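Nitrite oxidoreductase subunit A (PDB 7B04) belongs to the molybdopterin oxidoreductase family, resembles the NarG subunit, and carries an iron/sulfur cluster (SF4), a molybdenum atom and two MD1 molecules. Local coordinates at residues 944-952 and 1037-1048; 571-582 and 1075-1083. All blocks are in the same frame, centred on the assembly; numbering follows the deposited sequence.

Interaction 1 (944-952 and 1037-1048)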
# COMPACT_ATOMS: atom_id res chain seq x y z
N ARG B 944 -10.77 -14.64 -10.73
CA ARG B 944 -12.06 -13.99 -10.92
C ARG B 944 -13.20 -15.01 -11.00
O ARG B 944 -13.90 -15.12 -12.01
CB ARG B 944 -12.04 -13.10 -12.17
CG ARG B 944 -11.10 -11.91 -12.06
CD ARG B 944 -11.25 -11.00 -13.27
NE ARG B 944 -12.56 -10.35 -13.30
CZ ARG B 944 -13.51 -10.66 -14.17
NH1 ARG B 944 -14.66 -10.00 -14.16
NH2 ARG B 944 -13.31 -11.61 -15.07
N MET B 945 -13.38 -15.75 -9.91
CA MET B 945 -14.44 -16.75 -9.87
C MET B 945 -15.82 -16.10 -9.94
O MET B 945 -16.75 -16.68 -10.51
CB MET B 945 -14.31 -17.60 -8.61
CG MET B 945 -13.01 -18.38 -8.54
SD MET B 945 -12.85 -19.32 -7.01
CE MET B 945 -11.16 -19.91 -7.15
N ASP B 946 -15.98 -14.91 -9.36
CA ASP B 946 -17.21 -14.14 -9.49
C ASP B 946 -17.02 -13.19 -10.66
O ASP B 946 -16.29 -12.20 -10.56
CB ASP B 946 -17.52 -13.39 -8.19
CG ASP B 946 -18.89 -12.74 -8.19
OD1 ASP B 946 -19.62 -12.86 -9.20
OD2 ASP B 946 -19.23 -12.10 -7.18
N LYS B 947 -17.66 -13.49 -11.79
CA LYS B 947 -17.43 -12.72 -13.00
C LYS B 947 -17.90 -11.27 -12.88
O LYS B 947 -17.42 -10.41 -13.63
CB LYS B 947 -18.06 -13.41 -14.21
CG LYS B 947 -19.57 -13.30 -14.35
CD LYS B 947 -19.99 -13.94 -15.67
CE LYS B 947 -21.46 -13.73 -15.98
NZ LYS B 947 -21.82 -14.30 -17.31
N ARG B 948 -18.81 -10.98 -11.95
CA ARG B 948 -19.26 -9.60 -11.76
C ARG B 948 -18.12 -8.70 -11.31
O ARG B 948 -18.17 -7.48 -11.51
CB ARG B 948 -20.38 -9.54 -10.73
CG ARG B 948 -21.69 -10.19 -11.13
CD ARG B 948 -22.68 -10.11 -9.98
NE ARG B 948 -22.25 -10.94 -8.85
CZ ARG B 948 -22.74 -10.83 -7.62
NH1 ARG B 948 -23.66 -9.92 -7.34
NH2 ARG B 948 -22.29 -11.63 -6.66
N MET B 949 -17.10 -9.28 -10.69
CA MET B 949 -15.95 -8.53 -10.22
C MET B 949 -15.27 -7.79 -11.37
O MET B 949 -14.96 -8.41 -12.40
CB MET B 949 -14.99 -9.49 -9.53
CG MET B 949 -13.72 -8.90 -9.08
SD MET B 949 -12.76 -10.20 -8.29
CE MET B 949 -12.01 -9.24 -7.00
N PRO B 950 -15.01 -6.47 -11.23
CA PRO B 950 -14.46 -5.70 -12.36
C PRO B 950 -13.12 -6.19 -12.88
O PRO B 950 -12.92 -6.24 -14.09
CB PRO B 950 -14.35 -4.28 -11.77
CG PRO B 950 -15.34 -4.27 -10.63
CD PRO B 950 -15.22 -5.64 -10.04
N GLY B 951 -12.18 -6.54 -12.00
CA GLY B 951 -10.90 -7.06 -12.44
C GLY B 951 -10.45 -8.12 -11.48
O GLY B 951 -11.26 -8.86 -10.93
N VAL B 952 -9.13 -8.26 -11.31
CA VAL B 952 -8.63 -9.15 -10.27
C VAL B 952 -8.91 -8.57 -8.88
O VAL B 952 -8.57 -9.20 -7.87
CB VAL B 952 -7.13 -9.46 -10.45
CG1 VAL B 952 -6.95 -10.38 -11.68
CG2 VAL B 952 -6.32 -8.20 -10.59
N PRO B 1037 -18.03 -12.00 -21.89
CA PRO B 1037 -18.51 -13.18 -21.16
C PRO B 1037 -17.94 -13.29 -19.76
O PRO B 1037 -18.65 -13.67 -18.82
CB PRO B 1037 -18.07 -14.35 -22.05
CG PRO B 1037 -17.94 -13.76 -23.41
CD PRO B 1037 -17.44 -12.36 -23.19
N ASP B 1038 -16.66 -12.96 -19.58
CA ASP B 1038 -16.03 -13.00 -18.26
C ASP B 1038 -16.43 -11.82 -17.38
O ASP B 1038 -16.13 -11.84 -16.18
CB ASP B 1038 -14.51 -13.06 -18.40
CG ASP B 1038 -13.93 -11.87 -19.13
OD1 ASP B 1038 -14.70 -11.03 -19.62
OD2 ASP B 1038 -12.68 -11.77 -19.22
N GLY B 1039 -17.07 -10.80 -17.95
CA GLY B 1039 -17.55 -9.68 -17.16
C GLY B 1039 -16.51 -8.68 -16.72
O GLY B 1039 -16.82 -7.80 -15.92
N ARG B 1040 -15.27 -8.80 -17.21
CA ARG B 1040 -14.22 -7.88 -16.80
C ARG B 1040 -14.47 -6.50 -17.38
O ARG B 1040 -14.80 -6.35 -18.56
CB ARG B 1040 -12.86 -8.41 -17.25
CG ARG B 1040 -11.68 -7.54 -16.84
CD ARG B 1040 -10.37 -8.11 -17.35
NE ARG B 1040 -9.24 -7.24 -17.05
CZ ARG B 1040 -8.00 -7.48 -17.45
NH1 ARG B 1040 -7.02 -6.63 -17.14
NH2 ARG B 1040 -7.72 -8.56 -18.16
N ALA B 1041 -14.31 -5.47 -16.54
CA ALA B 1041 -14.49 -4.08 -16.96
C ALA B 1041 -13.18 -3.58 -17.58
O ALA B 1041 -12.46 -2.76 -17.02
CB ALA B 1041 -14.93 -3.22 -15.80
N LEU B 1042 -12.88 -4.11 -18.76
CA LEU B 1042 -11.65 -3.79 -19.48
C LEU B 1042 -12.01 -3.16 -20.82
O LEU B 1042 -12.66 -3.79 -21.66
CB LEU B 1042 -10.80 -5.04 -19.70
CG LEU B 1042 -9.49 -4.80 -20.45
CD1 LEU B 1042 -8.52 -4.01 -19.59
CD2 LEU B 1042 -8.88 -6.11 -20.92
N SER B 1043 -11.56 -1.92 -21.02
CA SER B 1043 -11.80 -1.25 -22.28
C SER B 1043 -11.01 -1.92 -23.40
O SER B 1043 -9.96 -2.52 -23.15
CB SER B 1043 -11.40 0.22 -22.17
OG SER B 1043 -11.38 0.85 -23.44
N PRO B 1044 -11.51 -1.87 -24.64
CA PRO B 1044 -10.72 -2.40 -25.76
C PRO B 1044 -9.38 -1.72 -25.92
O PRO B 1044 -8.49 -2.28 -26.57
CB PRO B 1044 -11.63 -2.16 -26.97
CG PRO B 1044 -13.01 -2.10 -26.40
CD PRO B 1044 -12.86 -1.45 -25.05
N SER B 1045 -9.21 -0.53 -25.36
CA SER B 1045 -7.93 0.18 -25.38
C SER B 1045 -6.93 -0.38 -24.37
O SER B 1045 -5.77 0.02 -24.39
CB SER B 1045 -8.15 1.66 -25.10
OG SER B 1045 -8.63 1.87 -23.78
N GLY B 1046 -7.36 -1.29 -23.49
CA GLY B 1046 -6.53 -1.81 -22.43
C GLY B 1046 -6.78 -1.18 -21.08
O GLY B 1046 -6.20 -1.63 -20.09
N TYR B 1047 -7.63 -0.16 -21.01
CA TYR B 1047 -7.89 0.53 -19.76
C TYR B 1047 -8.86 -0.28 -18.90
O TYR B 1047 -9.86 -0.81 -19.39
CB TYR B 1047 -8.45 1.93 -20.02
CG TYR B 1047 -9.03 2.61 -18.79
CD1 TYR B 1047 -8.21 3.09 -17.78
CD2 TYR B 1047 -10.40 2.79 -18.67
CE1 TYR B 1047 -8.75 3.72 -16.67
CE2 TYR B 1047 -10.94 3.42 -17.56
CZ TYR B 1047 -10.11 3.88 -16.56
OH TYR B 1047 -10.65 4.50 -15.46
N GLN B 1048 -8.53 -0.40 -17.63
CA GLN B 1048 -9.27 -1.19 -16.68
C GLN B 1048 -9.87 -0.31 -15.59
O GLN B 1048 -9.16 0.51 -15.00
CB GLN B 1048 -8.33 -2.20 -16.05
CG GLN B 1048 -8.71 -2.64 -14.71
CD GLN B 1048 -9.51 -3.88 -14.67
OE1 GLN B 1048 -9.73 -4.47 -13.61
NE2 GLN B 1048 -10.00 -4.28 -15.83
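Arg944 and the type I beta turn that follows it, Asp946 to Met949, dock onto the irregular loop 1037-1048. Arg944 carries the polar part. Its guanidinium meets the backbone of Asp1038 end-on, with NH2 3.0 Å and NH1 3.1 Å from Asp1038 O. That oxygen lies in the guanidinium plane. Both nitrogens reach it from the same face of the carbonyl, NH2 well above the carbonyl plane. The Arg944 chain bends at chi3 (67°), which turns the guanidinium into this position. Weak bonds from NE to Met949 O and Gly951 O tie the group to its own segment. CB of Arg1040 lies over one face, offset toward the rim.

Toward Arg944 the carboxylate of Asp1038 is a charge neighbour and not a hydrogen-bond partner. Its OD2 is 4.2 Å from Arg944 NH2, and the carboxylate and guanidinium planes stand 79° apart. OD2 has its salt bridge with Arg1036.

Lys947 lies alongside the same backbone, its CB against Asp1038 O and its CD 3.4 Å from Pro1037 O. Further along, Ala1041 N bonds Pro950 O at 2.9 Å and 157°, on a lone pair of the carbonyl. CG of Arg1040 also rests on Pro950 O, at 3.3 Å. Pro950 CB and Ala1041 CB touch at 4.2 Å. The Gln1048 chain bends at chi2, and its OE1 reaches the CA of Gly951, which has no side chain in the way.

Asn190 of the subunit C chain bonds Arg944 O and packs on Lys947 and Asp1038. Within the chain, the contact packs on two helices. Gln1048 and Val952 pack on Phe933 of helix 930-935, and Ala1041 packs on His1033 of helix 1027-1033. Loop 944-952 then leads to strand 956-959.

Interaction 2 (571-582 and 1075-1083); sequences FQASKWSGPGFY and HKAKIGMKF
Ala573 and Gly1080 are bridged backbone to backbone, with the two segments running parallel. Ala573 N bonds Ile1079 O at 2.7 Å and 174°, in the carbonyl plane. Met1081 N returns a bond to Ala573 O at 2.8 Å.

The tight part is around Ile1079. Its CG2 sits over one face of the Tyr582 ring, 3.4 Å from Tyr582 CE2. The same methyl packs on Phe581, with CG2 of Ile1079 3.5 Å from Phe581 CB. CD1 of Ile1079 meets the Phe581 ring obliquely. Phe581 in turn meets the Tyr237 ring edge-to-face.

A polar group lies on the other flank of the bridge. The Gln572 chain starts out opposite its own N (chi1 -176°) and bends at chi2 (64°), which carries the amide back over segment 1075-1083. NE2 of Gln572 makes a weak bond to Lys1078 O at 3.4 Å. NZ of Lys1076 bonds Ala1077 O at 2.8 Å, nearly in line with its C=O, and also Gly1080 O, from above that carbonyl's plane. Both bonds stay within its own segment. The NZ bond to Gln572 OE1 is weak, at 3.5 Å. Ile410 and Ser409 of the subunit B chain pack on Gln572 and Lys1076, respectively.

The loose side is at the end of Tyr582. Here Lys1082 approaches from the opposite direction as an extended chain. Its NZ is 3.4 Å from Tyr582 OH, a weak bond. Both residues are partly exposed, unlike buried Ile1079.

Segment 1075-1083 makes up most of a small beta hairpin, in which strand 1075-1076 pairs antiparallel with strand 1083-1084. The residues between the two strands form the connecting loop, with an inverse gamma turn at Met1081. The arrangement is that of a hairpin loop joined to a distant loop by a single parallel bridge.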
# COMPACT_ATOMS: atom_id res chain seq x y z
N PHE B 571 14.55 24.58 -3.71
CA PHE B 571 15.40 25.42 -4.55
C PHE B 571 15.12 26.87 -4.18
O PHE B 571 14.57 27.67 -4.94
CB PHE B 571 15.15 25.13 -6.03
CG PHE B 571 15.37 23.69 -6.41
CD1 PHE B 571 16.63 23.25 -6.80
CD2 PHE B 571 14.33 22.79 -6.39
CE1 PHE B 571 16.84 21.93 -7.15
CE2 PHE B 571 14.53 21.47 -6.74
CZ PHE B 571 15.78 21.03 -7.12
N GLN B 572 15.52 27.21 -2.95
CA GLN B 572 15.12 28.44 -2.30
C GLN B 572 15.97 29.61 -2.80
O GLN B 572 17.20 29.54 -2.79
CB GLN B 572 15.25 28.29 -0.79
CG GLN B 572 14.77 29.46 0.05
CD GLN B 572 13.29 29.70 -0.09
OE1 GLN B 572 12.86 30.77 -0.53
NE2 GLN B 572 12.49 28.71 0.28
N ALA B 573 15.30 30.67 -3.23
CA ALA B 573 15.98 31.85 -3.77
C ALA B 573 16.30 32.84 -2.66
O ALA B 573 15.52 33.03 -1.72
CB ALA B 573 15.11 32.52 -4.83
N SER B 574 17.46 33.48 -2.78
CA SER B 574 17.88 34.52 -1.85
C SER B 574 18.97 35.35 -2.53
O SER B 574 19.41 35.04 -3.64
CB SER B 574 18.35 33.94 -0.51
OG SER B 574 19.56 33.22 -0.64
N LYS B 575 19.41 36.40 -1.84
CA LYS B 575 20.44 37.28 -2.40
C LYS B 575 21.78 36.57 -2.52
O LYS B 575 22.41 36.59 -3.59
CB LYS B 575 20.57 38.54 -1.55
CG LYS B 575 19.24 39.19 -1.20
N TRP B 576 22.24 35.93 -1.44
CA TRP B 576 23.52 35.24 -1.51
C TRP B 576 23.44 34.01 -2.40
O TRP B 576 24.45 33.59 -2.97
CB TRP B 576 24.00 34.86 -0.10
CG TRP B 576 23.21 33.75 0.53
CD1 TRP B 576 22.13 33.88 1.35
CD2 TRP B 576 23.46 32.34 0.40
NE1 TRP B 576 21.68 32.64 1.73
CE2 TRP B 576 22.48 31.68 1.17
CE3 TRP B 576 24.41 31.58 -0.28
CZ2 TRP B 576 22.42 30.29 1.27
CZ3 TRP B 576 24.35 30.20 -0.19
CH2 TRP B 576 23.36 29.57 0.58
N SER B 577 22.25 33.43 -2.53
CA SER B 577 22.08 32.18 -3.27
C SER B 577 21.83 32.43 -4.76
O SER B 577 22.63 32.01 -5.60
CB SER B 577 20.93 31.37 -2.67
OG SER B 577 19.67 31.95 -2.99
N GLY B 578 20.75 33.12 -5.09
CA GLY B 578 20.41 33.32 -6.48
C GLY B 578 18.93 33.13 -6.78
O GLY B 578 18.07 33.22 -5.90
N PRO B 579 18.62 32.86 -8.05
CA PRO B 579 17.21 32.74 -8.44
C PRO B 579 16.54 31.46 -7.97
O PRO B 579 15.30 31.44 -7.87
CB PRO B 579 17.27 32.79 -9.97
CG PRO B 579 18.61 32.20 -10.29
CD PRO B 579 19.53 32.62 -9.18
N GLY B 580 17.30 30.41 -7.69
CA GLY B 580 16.69 29.18 -7.22
C GLY B 580 15.80 28.55 -8.26
O GLY B 580 16.18 28.36 -9.42
N PHE B 581 14.58 28.21 -7.83
CA PHE B 581 13.63 27.54 -8.72
C PHE B 581 13.24 28.42 -9.90
O PHE B 581 12.89 27.90 -10.96
CB PHE B 581 12.40 27.12 -7.91
CG PHE B 581 11.41 26.30 -8.68
CD1 PHE B 581 11.67 24.98 -9.00
CD2 PHE B 581 10.20 26.85 -9.08
CE1 PHE B 581 10.76 24.22 -9.70
CE2 PHE B 581 9.28 26.10 -9.78
CZ PHE B 581 9.56 24.78 -10.09
N TYR B 582 13.29 29.75 -9.73
CA TYR B 582 12.94 30.65 -10.82
C TYR B 582 13.90 30.50 -12.00
O TYR B 582 13.53 30.82 -13.14
CB TYR B 582 12.94 32.10 -10.33
CG TYR B 582 11.84 32.42 -9.34
CD1 TYR B 582 10.51 32.47 -9.73
CD2 TYR B 582 12.15 32.70 -8.02
CE1 TYR B 582 9.51 32.77 -8.82
CE2 TYR B 582 11.15 33.01 -7.10
CZ TYR B 582 9.84 33.04 -7.51
OH TYR B 582 8.85 33.34 -6.60
N HIS B 1075 1.86 36.98 3.67
CA HIS B 1075 2.64 35.78 3.95
C HIS B 1075 3.90 35.75 3.08
O HIS B 1075 4.15 36.64 2.26
CB HIS B 1075 1.80 34.51 3.75
CG HIS B 1075 1.19 34.39 2.40
ND1 HIS B 1075 0.11 35.15 2.00
CD2 HIS B 1075 1.51 33.60 1.34
CE1 HIS B 1075 -0.21 34.83 0.76
NE2 HIS B 1075 0.62 33.89 0.34
N LYS B 1076 4.72 34.71 3.29
CA LYS B 1076 6.00 34.55 2.61
C LYS B 1076 5.86 33.76 1.31
O LYS B 1076 5.13 32.77 1.24
CB LYS B 1076 6.99 33.83 3.52
CG LYS B 1076 8.31 33.47 2.85
CD LYS B 1076 9.14 32.50 3.69
CE LYS B 1076 10.47 32.20 3.03
NZ LYS B 1076 10.32 31.49 1.73
N ALA B 1077 6.56 34.23 0.28
CA ALA B 1077 6.59 33.52 -0.99
C ALA B 1077 7.32 32.19 -0.83
O ALA B 1077 8.31 32.08 -0.11
CB ALA B 1077 7.28 34.37 -2.06
N LYS B 1078 6.81 31.16 -1.51
CA LYS B 1078 7.31 29.80 -1.29
C LYS B 1078 8.72 29.60 -1.84
O LYS B 1078 9.48 28.80 -1.29
CB LYS B 1078 6.34 28.77 -1.87
CG LYS B 1078 6.20 28.75 -3.38
CD LYS B 1078 5.21 27.68 -3.81
CE LYS B 1078 5.15 27.50 -5.32
NZ LYS B 1078 4.54 28.68 -6.00
N ILE B 1079 9.09 30.31 -2.91
CA ILE B 1079 10.31 29.99 -3.64
C ILE B 1079 11.46 30.91 -3.23
O ILE B 1079 12.63 30.52 -3.26
CB ILE B 1079 10.08 30.07 -5.16
CG1 ILE B 1079 9.00 29.07 -5.59
CG2 ILE B 1079 11.36 29.79 -5.92
CD1 ILE B 1079 9.39 27.63 -5.36
N GLY B 1080 11.13 32.13 -2.81
CA GLY B 1080 12.13 33.13 -2.48
C GLY B 1080 12.01 33.60 -1.04
O GLY B 1080 10.93 33.61 -0.46
N MET B 1081 13.15 34.00 -0.47
CA MET B 1081 13.16 34.62 0.85
C MET B 1081 12.60 36.03 0.74
O MET B 1081 13.34 37.02 0.88
CB MET B 1081 14.57 34.64 1.44
CG MET B 1081 15.10 33.28 1.86
SD MET B 1081 14.13 32.52 3.18
CE MET B 1081 14.56 33.56 4.57
N LYS B 1082 11.30 36.13 0.48
CA LYS B 1082 10.64 37.40 0.25
C LYS B 1082 9.19 37.28 0.69
O LYS B 1082 8.70 36.20 1.00
CB LYS B 1082 10.72 37.82 -1.22
CG LYS B 1082 10.03 36.85 -2.16
CD LYS B 1082 10.24 37.22 -3.62
CE LYS B 1082 9.56 36.22 -4.54
NZ LYS B 1082 9.77 36.55 -5.98
N PHE B 1083 8.52 38.43 0.73
CA PHE B 1083 7.13 38.50 1.14
C PHE B 1083 6.25 38.88 -0.04
O PHE B 1083 6.70 39.53 -0.99
CB PHE B 1083 6.92 39.51 2.27
CG PHE B 1083 7.59 39.12 3.55
CD1 PHE B 1083 7.05 38.15 4.37
CD2 PHE B 1083 8.78 39.73 3.92
CE1 PHE B 1083 7.67 37.80 5.55
CE2 PHE B 1083 9.41 39.37 5.10
CZ PHE B 1083 8.85 38.40 5.91

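Overall arrangement
Interactions 1 and 2 share no elements. Their centres are 50 Å apart, on opposite sides of the chain's centre, and their nearest atoms are about 29 Å apart. In sequence, both segments of interaction 1 fall between those of interaction 2. Each is mostly buried, but each also borders another subunit: mainly subunit C at interaction 1, subunit B at interaction 2. Exposed residues touch in interaction 1 alone. The chemistry differs too. In 944-952 with 1037-1048, a charged side chain grips a backbone oxygen between two irregular loops. In 571-582 with 1075-1083, paired backbone bonds, an isoleucine packed against aromatic residues and a glutamine with weak polar bonds join the segments.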